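Local atomic coordinates of putative transcriptional regulator (Methanosarcina mazei, PDB entry 3R0A), a protein that is of unknown function but probably binds DNA and regulates transcription. Residues B[32-36]-B[87-91]. Numbering follows the deposited sequence.
Sequences MKSFL and IYKIY
The ring of Phe35 turns its edge to the backbone of Tyr88. Tyr88 O lies near the ring plane, 3.2 Å from Phe35 CE2, so the polarised C-H edge meets the carbonyl oxygen. The ring's far corner reaches the root of the tyrosine side chain, with Phe35 CZ 3.5 Å from Tyr88 CB. The two side chains run obliquely to each other, and beyond its CB the Tyr88 side chain turns off from the helix. Val63 of helix 56-68 and Leu72 of strand 72-78 touch both aromatic residues.

Ile90 packs nearer the helix backbone. Its CG1 stands anti to the backbone N (chi1 -164°), which carries CD1 in among three helix residues. Ile90 CD1 lies 3.5 Å from Phe35 CB and 3.6 Å from Leu36 CG. It also approaches the Met32 side chain, a selenomethionine, at CG. On its other branch, Ile90 CG2 sits 3.6 Å from Phe35 O.

The helices followed by the 72-78/84-90 hairpin are consistent with a winged helix-turn-helix, as the DnaD N-terminal family suggests. Segment 32-36 lies on helix 26-37, and segment 87-91 on strand 84-90, the second strand of the probable wing. The axes of helix segment 32-36 and strand segment 87-90 run at 75° to each other, 8.3 Å apart at closest approach. The contact is buried and almost wholly apolar. With an alanine in place of Phe35, Tyr88 O would probably lose its ring-edge neighbour and a gap would open beside Tyr88 CB, Val63 and Leu72. Ile90 also touches Ile96 of the long helix 93-119, and Leu36 packs on Glu119 of the second subunit.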
loop_
_atom_site.group_PDB
_atom_site.type_symbol
_atom_site.label_atom_id
_atom_site.label_comp_id
_atom_site.label_asym_id
_atom_site.label_seq_id
_atom_site.Cartn_x
_atom_site.Cartn_y
_atom_site.Cartn_z
HETATM N N MSE B 32 7.372 -20.275 -10.703
HETATM C CA MSE B 32 7.507 -19.052 -11.491
HETATM C C MSE B 32 8.986 -18.678 -11.671
HETATM O O MSE B 32 9.373 -18.273 -12.776
HETATM C CB MSE B 32 6.777 -17.883 -10.843
HETATM C CG MSE B 32 6.747 -16.594 -11.676
HETATM SE SE MSE B 32 5.674 -15.331 -10.666
HETATM C CE MSE B 32 4.862 -14.372 -12.068
ATOM N N LYS B 33 9.780 -18.815 -10.592
ATOM C CA LYS B 33 11.224 -18.474 -10.594
ATOM C C LYS B 33 11.941 -19.363 -11.616
ATOM O O LYS B 33 12.772 -18.873 -12.384
ATOM C CB LYS B 33 11.904 -18.671 -9.219
ATOM C CG LYS B 33 11.346 -17.901 -8.021
ATOM C CD LYS B 33 11.887 -16.479 -7.848
ATOM C CE LYS B 33 13.021 -16.384 -6.814
ATOM N NZ LYS B 33 12.728 -17.133 -5.555
ATOM N N SER B 34 11.596 -20.657 -11.616
ATOM C CA SER B 34 12.114 -21.619 -12.577
ATOM C C SER B 34 11.952 -21.212 -14.045
ATOM O O SER B 34 12.851 -21.438 -14.863
ATOM C CB SER B 34 11.451 -22.967 -12.363
ATOM O OG SER B 34 12.378 -23.875 -11.801
ATOM N N PHE B 35 10.791 -20.646 -14.369
ATOM C CA PHE B 35 10.517 -20.161 -15.709
ATOM C C PHE B 35 11.354 -18.912 -15.950
ATOM O O PHE B 35 11.977 -18.766 -17.007
ATOM C CB PHE B 35 9.036 -19.831 -15.878
ATOM C CG PHE B 35 8.179 -20.999 -16.269
ATOM C CD1 PHE B 35 7.401 -21.653 -15.328
ATOM C CD2 PHE B 35 8.130 -21.443 -17.590
ATOM C CE1 PHE B 35 6.576 -22.737 -15.708
ATOM C CE2 PHE B 35 7.312 -22.515 -17.968
ATOM C CZ PHE B 35 6.545 -23.166 -17.029
ATOM N N LEU B 36 11.355 -18.023 -14.948
ATOM C CA LEU B 36 12.104 -16.767 -15.001
ATOM C C LEU B 36 13.615 -16.962 -15.180
ATOM O O LEU B 36 14.269 -16.190 -15.872
ATOM C CB LEU B 36 11.812 -15.915 -13.753
ATOM C CG LEU B 36 10.465 -15.160 -13.763
ATOM C CD1 LEU B 36 10.245 -14.426 -12.464
ATOM C CD2 LEU B 36 10.357 -14.193 -14.928
ATOM N N ILE B 87 2.911 -27.286 -23.269
ATOM C CA ILE B 87 4.190 -26.665 -22.869
ATOM C C ILE B 87 4.006 -25.170 -22.580
ATOM O O ILE B 87 3.162 -24.532 -23.200
ATOM C CB ILE B 87 5.315 -26.883 -23.904
ATOM C CG1 ILE B 87 4.810 -26.589 -25.321
ATOM C CG2 ILE B 87 5.933 -28.296 -23.733
ATOM C CD1 ILE B 87 5.945 -26.509 -26.392
ATOM N N TYR B 88 4.814 -24.630 -21.665
ATOM C CA TYR B 88 4.632 -23.255 -21.168
ATOM C C TYR B 88 5.858 -22.392 -21.320
ATOM O O TYR B 88 6.982 -22.864 -21.166
ATOM C CB TYR B 88 4.216 -23.276 -19.695
ATOM C CG TYR B 88 3.018 -24.148 -19.445
ATOM C CD1 TYR B 88 1.737 -23.597 -19.424
ATOM C CD2 TYR B 88 3.157 -25.537 -19.248
ATOM C CE1 TYR B 88 0.633 -24.382 -19.191
ATOM C CE2 TYR B 88 2.044 -26.336 -19.040
ATOM C CZ TYR B 88 0.788 -25.743 -19.011
ATOM O OH TYR B 88 -0.340 -26.483 -18.791
ATOM N N LYS B 89 5.646 -21.123 -21.643
ATOM C CA LYS B 89 6.762 -20.155 -21.683
ATOM C C LYS B 89 6.379 -18.883 -20.909
ATOM O O LYS B 89 5.301 -18.330 -21.084
ATOM C CB LYS B 89 7.226 -19.865 -23.128
ATOM C CG LYS B 89 8.548 -19.090 -23.264
ATOM C CD LYS B 89 8.358 -17.652 -23.777
ATOM C CE LYS B 89 8.411 -17.566 -25.301
ATOM N NZ LYS B 89 9.773 -17.135 -25.738
ATOM N N ILE B 90 7.259 -18.457 -20.012
ATOM C CA ILE B 90 6.951 -17.288 -19.183
ATOM C C ILE B 90 6.864 -16.046 -20.076
ATOM O O ILE B 90 7.681 -15.882 -20.965
ATOM C CB ILE B 90 7.946 -17.132 -17.998
ATOM C CG1 ILE B 90 7.377 -16.164 -16.950
ATOM C CG2 ILE B 90 9.408 -16.787 -18.485
ATOM C CD1 ILE B 90 7.668 -16.575 -15.541
ATOM N N TYR B 91 5.833 -15.224 -19.890
ATOM C CA TYR B 91 5.773 -13.931 -20.571
ATOM C C TYR B 91 6.915 -12.986 -20.162
ATOM O O TYR B 91 7.612 -13.228 -19.184
ATOM C CB TYR B 91 4.437 -13.255 -20.305
ATOM C CG TYR B 91 3.273 -13.800 -21.105
ATOM C CD1 TYR B 91 3.300 -13.833 -22.499
ATOM C CD2 TYR B 91 2.126 -14.256 -20.456
ATOM C CE1 TYR B 91 2.213 -14.320 -23.212
ATOM C CE2 TYR B 91 1.042 -14.743 -21.153
ATOM C CZ TYR B 91 1.085 -14.774 -22.527
ATOM O OH TYR B 91 -0.005 -15.269 -23.212
#